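Local coordinates for cysteine protease (Xylella fastidiosa, PDB 3OIS), which probably cleaves peptide bonds as a papain-family cysteine protease and binds uridine-5'-diphosphate, at residues V187-D192 with Q278-F283; H193-L198 with M269-I274; S209-W214 with P225-N230; L240-D245 with H250-N255. All blocks are in the same frame, centred on the assembly; numbering follows the deposited sequence.

Interaction 1: V187-D192 with Q278-F283; sequences VAQDID and QLADDF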
loop_
_atom_site.group_PDB
_atom_site.type_symbol
_atom_site.label_atom_id
_atom_site.label_comp_id
_atom_site.label_asym_id
_atom_site.label_seq_id
_atom_site.Cartn_x
_atom_site.Cartn_y
_atom_site.Cartn_z
ATOM N N VAL A 187 13.327 3.538 0.438
ATOM C CA VAL A 187 14.208 2.694 -0.376
ATOM C C VAL A 187 14.435 3.319 -1.704
ATOM O O VAL A 187 13.497 3.819 -2.342
ATOM C CB VAL A 187 13.685 1.248 -0.633
ATOM C CG1 VAL A 187 14.823 0.414 -1.241
ATOM C CG2 VAL A 187 13.208 0.515 0.639
ATOM N N ALA A 188 15.710 3.337 -2.120
ATOM C CA ALA A 188 16.093 3.895 -3.394
ATOM C C ALA A 188 15.461 3.126 -4.491
ATOM O O ALA A 188 15.315 1.886 -4.439
ATOM C CB ALA A 188 17.610 3.849 -3.564
ATOM N N GLN A 189 15.043 3.844 -5.512
ATOM C CA GLN A 189 14.405 3.135 -6.622
ATOM C C GLN A 189 15.501 2.583 -7.534
ATOM O O GLN A 189 15.827 3.123 -8.640
ATOM C CB GLN A 189 13.452 4.094 -7.354
ATOM C CG GLN A 189 12.830 3.488 -8.550
ATOM C CD GLN A 189 11.716 4.374 -9.095
ATOM O OE1 GLN A 189 11.711 5.591 -8.856
ATOM N NE2 GLN A 189 10.750 3.772 -9.758
ATOM N N ASP A 190 16.026 1.448 -7.107
ATOM C CA ASP A 190 17.203 0.856 -7.705
ATOM C C ASP A 190 16.898 -0.591 -7.475
ATOM O O ASP A 190 16.642 -0.945 -6.355
ATOM C CB ASP A 190 18.454 1.330 -6.907
ATOM C CG ASP A 190 19.685 0.580 -7.269
ATOM O OD1 ASP A 190 19.699 -0.621 -7.189
ATOM O OD2 ASP A 190 20.719 1.176 -7.640
ATOM N N ILE A 191 16.956 -1.420 -8.521
ATOM C CA ILE A 191 16.496 -2.831 -8.403
ATOM C C ILE A 191 17.278 -3.581 -7.302
ATOM O O ILE A 191 16.706 -4.343 -6.510
ATOM C CB ILE A 191 16.554 -3.538 -9.747
ATOM C CG1 ILE A 191 15.391 -3.080 -10.601
ATOM C CG2 ILE A 191 16.460 -5.049 -9.623
ATOM C CD1 ILE A 191 15.717 -3.332 -12.061
ATOM N N ASP A 192 18.576 -3.321 -7.204
ATOM C CA ASP A 192 19.369 -4.068 -6.212
ATOM C C ASP A 192 19.030 -3.634 -4.779
ATOM O O ASP A 192 19.148 -4.414 -3.816
ATOM C CB ASP A 192 20.860 -3.818 -6.497
ATOM C CG ASP A 192 21.367 -4.559 -7.722
ATOM O OD1 ASP A 192 20.720 -5.481 -8.289
ATOM O OD2 ASP A 192 22.513 -4.247 -8.063
ATOM N N GLN A 278 9.017 7.089 -13.910
ATOM C CA GLN A 278 7.779 7.577 -14.488
ATOM C C GLN A 278 6.583 6.629 -14.261
ATOM O O GLN A 278 5.463 6.879 -14.672
ATOM C CB GLN A 278 8.014 7.820 -15.981
ATOM C CG GLN A 278 7.671 9.237 -16.422
ATOM C CD GLN A 278 7.751 9.395 -17.925
ATOM O OE1 GLN A 278 8.545 8.734 -18.599
ATOM N NE2 GLN A 278 6.907 10.220 -18.451
ATOM N N LEU A 279 6.854 5.505 -13.598
ATOM C CA LEU A 279 5.832 4.473 -13.388
ATOM C C LEU A 279 5.633 4.120 -11.927
ATOM O O LEU A 279 4.527 3.746 -11.550
ATOM C CB LEU A 279 6.172 3.143 -14.117
ATOM C CG LEU A 279 6.044 3.224 -15.635
ATOM C CD1 LEU A 279 6.562 1.922 -16.283
ATOM C CD2 LEU A 279 4.628 3.415 -16.054
ATOM N N ALA A 280 6.691 4.185 -11.123
ATOM C CA ALA A 280 6.532 3.805 -9.699
ATOM C C ALA A 280 7.295 4.793 -8.857
ATOM O O ALA A 280 8.237 5.410 -9.361
ATOM C CB ALA A 280 7.018 2.344 -9.507
ATOM N N ASP A 281 6.970 4.971 -7.597
ATOM C CA ASP A 281 7.715 5.879 -6.767
ATOM C C ASP A 281 7.338 5.573 -5.306
ATOM O O ASP A 281 6.509 4.713 -5.038
ATOM C CB ASP A 281 7.311 7.287 -7.171
ATOM C CG ASP A 281 8.195 8.375 -6.599
ATOM O OD1 ASP A 281 7.764 9.559 -6.847
ATOM O OD2 ASP A 281 9.275 8.139 -6.029
ATOM N N ASP A 282 7.938 6.271 -4.343
ATOM C CA ASP A 282 7.505 6.297 -2.944
ATOM C C ASP A 282 7.581 4.903 -2.308
ATOM O O ASP A 282 6.609 4.389 -1.750
ATOM C CB ASP A 282 6.126 7.002 -2.739
ATOM C CG ASP A 282 6.170 8.463 -3.223
ATOM O OD1 ASP A 282 7.241 9.112 -3.005
ATOM O OD2 ASP A 282 5.247 8.875 -3.994
ATOM N N PHE A 283 8.786 4.372 -2.396
ATOM C CA PHE A 283 9.129 3.057 -1.803
ATOM C C PHE A 283 9.508 3.287 -0.342
ATOM O O PHE A 283 10.444 4.029 -0.088
ATOM C CB PHE A 283 10.370 2.524 -2.523
ATOM C CG PHE A 283 10.148 2.242 -4.002
ATOM C CD1 PHE A 283 9.647 1.018 -4.414
ATOM C CD2 PHE A 283 10.284 3.251 -4.943
ATOM C CE1 PHE A 283 9.354 0.752 -5.696
ATOM C CE2 PHE A 283 9.973 3.004 -6.325
ATOM C CZ PHE A 283 9.560 1.732 -6.719
HETATM O O HOH W 1 11.614 6.693 -6.247
#

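Interaction 2: H193-L198 with M269-I274; sequences HLKACL and MPYEYI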
loop_
_atom_site.group_PDB
_atom_site.type_symbol
_atom_site.label_atom_id
_atom_site.label_comp_id
_atom_site.label_asym_id
_atom_site.label_seq_id
_atom_site.Cartn_x
_atom_site.Cartn_y
_atom_site.Cartn_z
ATOM N N HIS A 193 18.609 -2.399 -4.609
ATOM C CA HIS A 193 18.187 -1.944 -3.286
ATOM C C HIS A 193 16.832 -2.535 -2.905
ATOM O O HIS A 193 16.666 -2.947 -1.783
ATOM C CB HIS A 193 18.120 -0.450 -3.208
ATOM C CG HIS A 193 19.461 0.186 -3.105
ATOM N ND1 HIS A 193 19.799 1.039 -2.079
ATOM C CD2 HIS A 193 20.568 0.060 -3.883
ATOM C CE1 HIS A 193 21.052 1.423 -2.227
ATOM N NE2 HIS A 193 21.541 0.853 -3.318
ATOM N N LEU A 194 15.902 -2.593 -3.868
ATOM C CA LEU A 194 14.617 -3.261 -3.634
ATOM C C LEU A 194 14.858 -4.746 -3.356
ATOM O O LEU A 194 14.195 -5.325 -2.501
ATOM C CB LEU A 194 13.646 -3.128 -4.810
ATOM C CG LEU A 194 13.436 -1.656 -5.259
ATOM C CD1 LEU A 194 12.463 -1.578 -6.542
ATOM C CD2 LEU A 194 12.853 -0.873 -4.102
ATOM N N LYS A 195 15.788 -5.343 -4.089
ATOM C CA LYS A 195 16.019 -6.785 -3.841
ATOM C C LYS A 195 16.655 -6.965 -2.455
ATOM O O LYS A 195 16.307 -7.910 -1.729
ATOM C CB LYS A 195 16.869 -7.452 -4.932
ATOM C CG LYS A 195 16.288 -7.583 -6.358
ATOM C CD LYS A 195 17.432 -8.112 -7.300
ATOM C CE LYS A 195 16.844 -8.515 -8.618
ATOM N NZ LYS A 195 17.942 -9.015 -9.525
ATOM N N ALA A 196 17.602 -6.102 -2.085
ATOM C CA ALA A 196 18.321 -6.254 -0.815
ATOM C C ALA A 196 17.353 -6.114 0.346
ATOM O O ALA A 196 17.483 -6.822 1.373
ATOM C CB ALA A 196 19.363 -5.224 -0.686
ATOM N N CYS A 197 16.387 -5.191 0.194
ATOM C CA CYS A 197 15.359 -5.020 1.235
ATOM C C CYS A 197 14.614 -6.367 1.455
ATOM O O CYS A 197 14.457 -6.855 2.593
ATOM C CB CYS A 197 14.368 -3.912 0.792
ATOM S SG CYS A 197 13.207 -3.417 2.063
ATOM N N LEU A 198 14.143 -6.945 0.338
ATOM C CA LEU A 198 13.392 -8.193 0.433
ATOM C C LEU A 198 14.303 -9.360 0.920
ATOM O O LEU A 198 13.825 -10.266 1.627
ATOM C CB LEU A 198 12.794 -8.506 -0.941
ATOM C CG LEU A 198 11.694 -7.512 -1.391
ATOM C CD1 LEU A 198 11.529 -7.688 -2.947
ATOM C CD2 LEU A 198 10.379 -7.733 -0.602
ATOM N N MET A 269 5.054 -7.888 -11.170
ATOM C CA MET A 269 5.358 -6.609 -11.791
ATOM C C MET A 269 6.774 -6.691 -12.423
ATOM O O MET A 269 7.695 -6.975 -11.718
ATOM C CB MET A 269 5.381 -5.449 -10.759
ATOM C CG MET A 269 5.735 -4.108 -11.469
ATOM S SD MET A 269 5.567 -2.695 -10.268
ATOM C CE MET A 269 3.767 -2.472 -10.306
ATOM N N PRO A 270 6.940 -6.366 -13.708
ATOM C CA PRO A 270 8.270 -6.481 -14.347
ATOM C C PRO A 270 9.329 -5.585 -13.690
ATOM O O PRO A 270 9.016 -4.498 -13.226
ATOM C CB PRO A 270 8.053 -5.954 -15.786
ATOM C CG PRO A 270 6.522 -5.903 -15.973
ATOM C CD PRO A 270 5.882 -5.893 -14.618
ATOM N N TYR A 271 10.575 -6.049 -13.649
ATOM C CA TYR A 271 11.669 -5.197 -13.229
ATOM C C TYR A 271 11.702 -3.834 -13.892
ATOM O O TYR A 271 11.970 -2.826 -13.229
ATOM C CB TYR A 271 12.997 -5.926 -13.561
ATOM C CG TYR A 271 13.300 -7.074 -12.611
ATOM C CD1 TYR A 271 12.367 -7.545 -11.664
ATOM C CD2 TYR A 271 14.512 -7.752 -12.686
ATOM C CE1 TYR A 271 12.686 -8.620 -10.818
ATOM C CE2 TYR A 271 14.818 -8.876 -11.824
ATOM C CZ TYR A 271 13.907 -9.299 -10.908
ATOM O OH TYR A 271 14.183 -10.381 -10.057
ATOM N N GLU A 272 11.398 -3.793 -15.195
ATOM C CA GLU A 272 11.453 -2.509 -15.957
ATOM C C GLU A 272 10.289 -1.573 -15.561
ATOM O O GLU A 272 10.338 -0.353 -15.835
ATOM C CB GLU A 272 11.335 -2.809 -17.468
ATOM C CG GLU A 272 12.426 -3.735 -18.119
ATOM C CD GLU A 272 12.291 -5.284 -17.852
ATOM O OE1 GLU A 272 13.247 -6.018 -18.274
ATOM O OE2 GLU A 272 11.285 -5.792 -17.219
ATOM N N TYR A 273 9.252 -2.129 -14.967
ATOM C CA TYR A 273 8.126 -1.307 -14.546
ATOM C C TYR A 273 8.515 -0.664 -13.207
ATOM O O TYR A 273 8.503 0.571 -13.066
ATOM C CB TYR A 273 6.923 -2.230 -14.417
ATOM C CG TYR A 273 5.546 -1.547 -14.345
ATOM C CD1 TYR A 273 4.553 -1.984 -15.207
ATOM C CD2 TYR A 273 5.249 -0.481 -13.454
ATOM C CE1 TYR A 273 3.311 -1.466 -15.178
ATOM C CE2 TYR A 273 3.967 0.123 -13.472
ATOM C CZ TYR A 273 2.989 -0.416 -14.303
ATOM O OH TYR A 273 1.715 0.112 -14.368
ATOM N N ILE A 274 8.851 -1.494 -12.208
ATOM C CA ILE A 274 9.124 -0.951 -10.885
ATOM C C ILE A 274 10.307 0.039 -10.830
ATOM O O ILE A 274 10.321 0.944 -9.978
ATOM C CB ILE A 274 9.324 -2.125 -9.864
ATOM C CG1 ILE A 274 8.964 -1.670 -8.450
ATOM C CG2 ILE A 274 10.776 -2.683 -10.031
ATOM C CD1 ILE A 274 8.854 -2.893 -7.372
#

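Interaction 3: S209-W214 with P225-N230; sequences SVYNSW and PLPTKN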
loop_
_atom_site.group_PDB
_atom_site.type_symbol
_atom_site.label_atom_id
_atom_site.label_comp_id
_atom_site.label_asym_id
_atom_site.label_seq_id
_atom_site.Cartn_x
_atom_site.Cartn_y
_atom_site.Cartn_z
ATOM N N SER A 209 1.696 4.062 -11.127
ATOM C CA SER A 209 0.594 4.398 -12.049
ATOM C C SER A 209 0.054 3.151 -12.664
ATOM O O SER A 209 0.847 2.307 -13.143
ATOM C CB SER A 209 1.104 5.333 -13.145
ATOM O OG SER A 209 1.413 6.592 -12.535
ATOM N N VAL A 210 -1.257 3.115 -12.766
ATOM C CA VAL A 210 -2.000 1.964 -13.341
ATOM C C VAL A 210 -2.539 2.306 -14.717
ATOM O O VAL A 210 -3.095 3.409 -14.881
ATOM C CB VAL A 210 -3.173 1.552 -12.420
ATOM C CG1 VAL A 210 -4.080 0.493 -13.107
ATOM C CG2 VAL A 210 -2.637 1.114 -11.107
ATOM N N TYR A 211 -2.333 1.419 -15.733
ATOM C CA TYR A 211 -2.761 1.718 -17.122
ATOM C C TYR A 211 -3.819 0.697 -17.555
ATOM O O TYR A 211 -3.921 -0.417 -16.963
ATOM C CB TYR A 211 -1.548 1.628 -18.066
ATOM C CG TYR A 211 -0.655 2.829 -17.903
ATOM C CD1 TYR A 211 -0.747 3.897 -18.834
ATOM C CD2 TYR A 211 0.194 2.958 -16.820
ATOM C CE1 TYR A 211 0.058 4.983 -18.708
ATOM C CE2 TYR A 211 0.994 4.068 -16.689
ATOM C CZ TYR A 211 0.921 5.071 -17.645
ATOM O OH TYR A 211 1.662 6.220 -17.499
ATOM N N ASN A 212 -4.588 1.078 -18.594
ATOM C CA ASN A 212 -5.680 0.195 -19.053
ATOM C C ASN A 212 -5.107 -1.142 -19.624
ATOM O O ASN A 212 -5.847 -2.124 -19.775
ATOM C CB ASN A 212 -6.476 0.895 -20.149
ATOM C CG ASN A 212 -5.698 0.967 -21.443
ATOM O OD1 ASN A 212 -4.539 1.361 -21.465
ATOM N ND2 ASN A 212 -6.305 0.499 -22.541
ATOM N N SER A 213 -3.810 -1.193 -19.909
ATOM C CA SER A 213 -3.248 -2.469 -20.450
ATOM C C SER A 213 -3.245 -3.589 -19.387
ATOM O O SER A 213 -3.124 -4.817 -19.701
ATOM C CB SER A 213 -1.865 -2.244 -20.980
ATOM O OG SER A 213 -1.026 -1.477 -20.137
ATOM N N TRP A 214 -3.305 -3.192 -18.111
ATOM C CA TRP A 214 -3.478 -4.196 -17.020
ATOM C C TRP A 214 -4.976 -4.312 -16.585
ATOM O O TRP A 214 -5.529 -5.423 -16.510
ATOM C CB TRP A 214 -2.575 -3.783 -15.818
ATOM C CG TRP A 214 -2.620 -4.749 -14.661
ATOM C CD1 TRP A 214 -2.762 -6.139 -14.728
ATOM C CD2 TRP A 214 -2.578 -4.405 -13.289
ATOM N NE1 TRP A 214 -2.754 -6.666 -13.438
ATOM C CE2 TRP A 214 -2.614 -5.623 -12.532
ATOM C CE3 TRP A 214 -2.418 -3.186 -12.588
ATOM C CZ2 TRP A 214 -2.579 -5.621 -11.123
ATOM C CZ3 TRP A 214 -2.333 -3.186 -11.259
ATOM C CH2 TRP A 214 -2.442 -4.380 -10.481
ATOM N N PRO A 225 1.523 -5.939 -17.714
ATOM C CA PRO A 225 2.282 -5.573 -18.944
ATOM C C PRO A 225 2.963 -4.295 -18.698
ATOM O O PRO A 225 2.396 -3.412 -18.020
ATOM C CB PRO A 225 1.161 -5.326 -19.975
ATOM C CG PRO A 225 -0.018 -6.046 -19.447
ATOM C CD PRO A 225 0.077 -6.132 -17.977
ATOM N N LEU A 226 4.142 -4.143 -19.282
ATOM C CA LEU A 226 4.810 -2.847 -19.374
ATOM C C LEU A 226 4.000 -1.864 -20.219
ATOM O O LEU A 226 3.559 -2.188 -21.351
ATOM C CB LEU A 226 6.154 -3.061 -20.001
ATOM C CG LEU A 226 7.136 -1.968 -19.763
ATOM C CD1 LEU A 226 7.415 -1.824 -18.250
ATOM C CD2 LEU A 226 8.477 -2.325 -20.509
ATOM N N PRO A 227 3.716 -0.663 -19.668
ATOM C CA PRO A 227 2.822 0.243 -20.387
ATOM C C PRO A 227 3.554 0.799 -21.599
ATOM O O PRO A 227 4.835 0.858 -21.630
ATOM C CB PRO A 227 2.574 1.416 -19.371
ATOM C CG PRO A 227 2.791 0.770 -18.008
ATOM C CD PRO A 227 3.980 -0.210 -18.293
ATOM N N THR A 228 2.758 1.157 -22.594
ATOM C CA THR A 228 3.221 1.908 -23.757
ATOM C C THR A 228 2.441 3.198 -23.879
ATOM O O THR A 228 1.389 3.395 -23.243
ATOM C CB THR A 228 2.993 1.130 -25.068
ATOM O OG1 THR A 228 1.574 1.018 -25.280
ATOM C CG2 THR A 228 3.672 -0.297 -24.946
ATOM N N LYS A 229 2.946 4.072 -24.740
ATOM C CA LYS A 229 2.321 5.387 -24.909
ATOM C C LYS A 229 0.946 5.296 -25.640
ATOM O O LYS A 229 0.214 6.293 -25.739
ATOM C CB LYS A 229 3.284 6.361 -25.636
ATOM C CG LYS A 229 4.427 6.817 -24.836
ATOM C CD LYS A 229 5.447 7.671 -25.670
ATOM C CE LYS A 229 6.542 8.162 -24.750
ATOM N NZ LYS A 229 7.512 9.173 -25.322
ATOM N N ASN A 230 0.577 4.113 -26.123
ATOM C CA ASN A 230 -0.763 3.882 -26.611
ATOM C C ASN A 230 -1.791 3.557 -25.524
ATOM O O ASN A 230 -2.971 3.461 -25.826
ATOM C CB ASN A 230 -0.793 2.750 -27.664
ATOM C CG ASN A 230 0.186 3.031 -28.776
ATOM O OD1 ASN A 230 0.109 4.096 -29.403
ATOM N ND2 ASN A 230 1.222 2.199 -28.886
HETATM O O HOH W 2 -3.894 0.572 -25.000
HETATM O O HOH W 3 -0.023 -2.241 -17.585
#

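Interaction 4: L240-D245 with H250-N255; sequences LCVGYD and HFRIRN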
loop_
_atom_site.group_PDB
_atom_site.type_symbol
_atom_site.label_atom_id
_atom_site.label_comp_id
_atom_site.label_asym_id
_atom_site.label_seq_id
_atom_site.Cartn_x
_atom_site.Cartn_y
_atom_site.Cartn_z
ATOM N N LEU A 240 1.837 -3.624 -1.238
ATOM C CA LEU A 240 2.997 -4.188 -0.523
ATOM C C LEU A 240 3.747 -5.144 -1.488
ATOM O O LEU A 240 3.131 -6.055 -2.091
ATOM C CB LEU A 240 2.503 -4.966 0.719
ATOM C CG LEU A 240 3.668 -5.501 1.611
ATOM C CD1 LEU A 240 4.181 -4.310 2.490
ATOM C CD2 LEU A 240 3.110 -6.663 2.501
ATOM N N CYS A 241 5.074 -4.976 -1.625
ATOM C CA CYS A 241 5.851 -5.904 -2.408
ATOM C C CYS A 241 6.466 -6.988 -1.512
ATOM O O CYS A 241 6.996 -6.694 -0.476
ATOM C CB CYS A 241 6.996 -5.113 -3.093
ATOM S SG CYS A 241 8.059 -6.185 -4.109
ATOM N N VAL A 242 6.373 -8.234 -1.933
ATOM C CA VAL A 242 6.774 -9.310 -0.991
ATOM C C VAL A 242 7.783 -10.212 -1.565
ATOM O O VAL A 242 8.090 -11.255 -0.965
ATOM C CB VAL A 242 5.488 -10.205 -0.602
ATOM C CG1 VAL A 242 4.449 -9.332 0.162
ATOM C CG2 VAL A 242 4.809 -10.850 -1.840
ATOM N N GLY A 243 8.371 -9.897 -2.698
ATOM C CA GLY A 243 9.334 -10.854 -3.291
ATOM C C GLY A 243 9.743 -10.538 -4.699
ATOM O O GLY A 243 9.350 -9.525 -5.278
ATOM N N TYR A 244 10.688 -11.318 -5.243
ATOM C CA TYR A 244 11.095 -11.164 -6.636
ATOM C C TYR A 244 11.612 -12.495 -7.197
ATOM O O TYR A 244 11.887 -13.397 -6.426
ATOM C CB TYR A 244 12.214 -10.109 -6.767
ATOM C CG TYR A 244 13.526 -10.427 -6.042
ATOM C CD1 TYR A 244 13.823 -9.943 -4.774
ATOM C CD2 TYR A 244 14.473 -11.187 -6.704
ATOM C CE1 TYR A 244 15.056 -10.239 -4.152
ATOM C CE2 TYR A 244 15.693 -11.465 -6.125
ATOM C CZ TYR A 244 15.985 -10.973 -4.869
ATOM O OH TYR A 244 17.228 -11.258 -4.280
ATOM N N ASP A 245 11.691 -12.592 -8.513
ATOM C CA ASP A 245 12.166 -13.831 -9.125
ATOM C C ASP A 245 12.970 -13.468 -10.328
ATOM O O ASP A 245 12.405 -13.055 -11.369
ATOM C CB ASP A 245 11.012 -14.801 -9.448
ATOM C CG ASP A 245 11.534 -16.223 -9.734
ATOM O OD1 ASP A 245 12.728 -16.332 -10.040
ATOM O OD2 ASP A 245 10.811 -17.211 -9.557
ATOM N N HIS A 250 10.459 -10.442 -12.514
ATOM C CA HIS A 250 9.263 -9.726 -11.909
ATOM C C HIS A 250 9.388 -9.678 -10.389
ATOM O O HIS A 250 9.969 -10.588 -9.798
ATOM C CB HIS A 250 7.955 -10.390 -12.252
ATOM C CG HIS A 250 7.489 -10.197 -13.664
ATOM N ND1 HIS A 250 8.181 -10.684 -14.763
ATOM C CD2 HIS A 250 6.381 -9.591 -14.152
ATOM C CE1 HIS A 250 7.517 -10.366 -15.865
ATOM N NE2 HIS A 250 6.404 -9.732 -15.514
ATOM N N PHE A 251 8.856 -8.623 -9.775
ATOM C CA PHE A 251 8.617 -8.499 -8.336
ATOM C C PHE A 251 7.207 -8.956 -8.037
ATOM O O PHE A 251 6.270 -8.787 -8.859
ATOM C CB PHE A 251 8.789 -7.023 -7.852
ATOM C CG PHE A 251 10.222 -6.587 -7.755
ATOM C CD1 PHE A 251 10.871 -6.592 -6.539
ATOM C CD2 PHE A 251 10.875 -6.146 -8.861
ATOM C CE1 PHE A 251 12.178 -6.179 -6.374
ATOM C CE2 PHE A 251 12.263 -5.736 -8.759
ATOM C CZ PHE A 251 12.905 -5.740 -7.509
ATOM N N ARG A 252 7.055 -9.614 -6.884
ATOM C CA ARG A 252 5.729 -10.142 -6.486
ATOM C C ARG A 252 5.027 -9.102 -5.632
ATOM O O ARG A 252 5.596 -8.585 -4.651
ATOM C CB ARG A 252 5.957 -11.380 -5.603
ATOM C CG ARG A 252 4.684 -12.152 -5.242
ATOM C CD ARG A 252 4.164 -12.737 -6.514
ATOM N NE ARG A 252 3.140 -13.747 -6.175
ATOM C CZ ARG A 252 2.419 -14.417 -7.086
ATOM N NH1 ARG A 252 2.476 -14.096 -8.405
ATOM N NH2 ARG A 252 1.584 -15.411 -6.679
ATOM N N ILE A 253 3.798 -8.771 -6.033
ATOM C CA ILE A 253 3.021 -7.737 -5.301
ATOM C C ILE A 253 1.734 -8.325 -4.706
ATOM O O ILE A 253 1.026 -9.062 -5.355
ATOM C CB ILE A 253 2.825 -6.455 -6.174
ATOM C CG1 ILE A 253 2.119 -6.774 -7.420
ATOM C CG2 ILE A 253 4.201 -5.781 -6.558
ATOM C CD1 ILE A 253 1.620 -5.474 -8.106
ATOM N N ARG A 254 1.454 -7.972 -3.451
ATOM C CA ARG A 254 0.181 -8.255 -2.759
ATOM C C ARG A 254 -0.747 -7.166 -3.120
ATOM O O ARG A 254 -0.539 -6.002 -2.773
ATOM C CB ARG A 254 0.510 -8.222 -1.279
ATOM C CG ARG A 254 -0.714 -8.522 -0.380
ATOM C CD ARG A 254 -0.340 -8.316 1.109
ATOM N NE ARG A 254 -1.526 -8.201 1.898
ATOM C CZ ARG A 254 -2.258 -9.230 2.403
ATOM N NH1 ARG A 254 -1.873 -10.513 2.213
ATOM N NH2 ARG A 254 -3.366 -8.992 3.107
ATOM N N ASN A 255 -1.802 -7.507 -3.871
ATOM C CA ASN A 255 -2.819 -6.466 -4.224
ATOM C C ASN A 255 -3.928 -6.480 -3.128
ATOM O O ASN A 255 -3.846 -7.319 -2.184
ATOM C CB ASN A 255 -3.353 -6.683 -5.607
ATOM C CG ASN A 255 -3.832 -5.378 -6.270
ATOM O OD1 ASN A 255 -4.028 -4.371 -5.598
ATOM N ND2 ASN A 255 -3.985 -5.401 -7.588
HETATM O O HOH W 4 -1.274 -4.273 -0.699
#

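Interaction 1: V187-D192 with Q278-F283
Gln189 passes obliquely along the CE2 side of the Phe283 ring and reaches on to the backbone of Ala280. A chi1 of 176° sends CG away from the backbone N, and the chain runs on extended, so that Gln189 meets one ring atom again and again: CB is 3.8 Å from Phe283 CE2, CG 3.7 Å from it, and CD 3.5 Å. The amide plane is turned 56° from the ring. Beyond this point NE2 donates to Ala280 O (3.0 Å), coming from above the carbonyl plane, and also to Ile274 O in the helix 271-274. At the other end of the contact, Val187 N donates to Phe283 O (3.0 Å), beside the antiparallel pairing of strands 183-186 and 280-287 in the papain-type sheet, shortly before helix 191-199 begins. Gln189 OE1 accepts from water 1 (2.8 Å), which donates as well to Asp281 OD2, holding the amide at both of its polar atoms. Phe283 also packs on Leu194 of the helix and on Phe206 of strand 204-211.

Interaction 2: H193-L198 with M269-I274
Leu194 holds CG beside its backbone N (chi1 -53°), while Ile274 swings CG1 anti to its own backbone N (chi1 -154°), and these two turns point the branches at each other. They meet tip to tip, Leu194 CD1 lying 3.9 Å from Ile274 CD1 and 4.0 Å from both CG1 and CG2 of Ile274, lodged in the fork of the isoleucine. One residue on, Lys195 runs out with an extended chain and crosses Tyr271 at about a right angle. Its CE comes 3.6 Å from Tyr271 OH and 3.8 Å from Tyr271 CZ, so methylene rather than ammonium makes the nearest approach to the phenol. Helix 191-199 is thereby joined to the short helix 271-274, which follows strand 266-270; there Pro270 O accepts from both Tyr273 N and Ile274 N. Phe251 of the neighbouring strand packs against Leu194, Tyr271 and Ile274. No hydrogen bond links the two segments directly. The polar ends are joined through a third party instead: Asp246 OD1 forms a salt bridge with Lys195 NZ and a hydrogen bond with Tyr271 OH, and this shared anion probably steadies the lysine charge beside an otherwise apolar junction.

Interaction 3: S209-W214 with P225-N230
Ser213 OG faces the 225-230 loop and is gripped by two partners. Water 3 donates to it (2.8 Å) and, with its other hydrogen, to Pro225 O (2.7 Å), while Asp231 OD2 is hydrogen-bonded to the same hydroxyl and also receives Thr228 N. The serine thus ties the start of helix 212-215 to Pro225 through water and to Asp231, just past the 225-230 segment, directly. Apolar contacts flank this water bridge. Pro227 lies over one face of the Tyr211 ring, the two side chains crossing at about a right angle: Pro227 CB stands 3.9 Å from the ring centroid and 15° off the normal, a CH-pi contact, and Pro227 CG is 3.6 Å from Tyr211 CD2. Pro225 in turn brings CG to 3.3 Å from Ser213 O and CD to 4.1 Å from Trp214 CB. Tyr211 sits at the N-cap, its carbonyl O accepting from Trp214 N. The contact lies at the edge of the fold, where strand 204-211 passes into helix 212-215. Tyr273 of helix 271-274 packs on both Tyr211 and Pro227, Leu233 of strand 233-245 touches Tyr211, and Trp214 turns inward to meet Phe267 edge-to-face on strand 266-270.

Interaction 4: L240-D245 with H250-N255
Tyr244 and Phe251 face each other as a non-hydrogen-bonded pair of the antiparallel hairpin formed by strands 233-245 and 250-254. Tyr244 CG is wedged between its backbone N and carbonyl carbon (chi1 62°), which carries the phenol away and leaves CB over one face of Phe251, 4.1 Å from the ring centroid. The two rings themselves are inclined at 54°. Cys241 sets SG anti to its backbone N, bringing the sulfur 3.7 Å from Phe251 CD1 in an oblique sulfur-aromatic contact. Between the non-hydrogen-bonded pairs Cys241-Ile253 and Tyr244-Phe251, strand 233-245 carries a beta bulge: Val242 and Gly243 together stand opposite Arg252, with Val242 N donating to Arg252 O (2.8 Å) and Arg252 N to Gly243 O (2.8 Å). Val242 CG2 rests 3.6 Å from Arg252 CG, just before the arginine bends at chi2 (67°) and leads away to Glu263 and Trp268. Arg254 stays extended as far as NE, its CD 4.1 Å from Leu240 CD2. The chemistry is divided by face: aromatic and sulfur groups pack under helix 191-199, while on the other face Arg252 is probably balanced by the Glu263 carboxylate and Arg254 relies on the neutral carbonyls of Phe67 and Gln68 and the Tyr70 ring, which probably stabilise its charge without cancelling it.

How the interactions relate
Interactions 1, 2 and 4 form one cluster: the centres of interactions 1 and 2, and of 2 and 4, are about 8 Å apart, and helix 191-199 serves both of the first two. Strand pairing joins interaction 2 to interaction 4 through Met269 N and Phe251 O, 2.8 Å apart. Interaction 3 stands about 18 Å from each of the others, centre to centre, yet is bonded to two of them: Ser209 N meets Leu279 O of interaction 1 at 2.9 Å, and Ser209 O meets Tyr273 OH of interaction 2 at 2.7 Å. None of the four forms the nucleotide pocket: the Val187 side chain is about 12 Å from bound UDP, and that of Leu240 about 12 Å from the UDP-binding Tyr184 side chain.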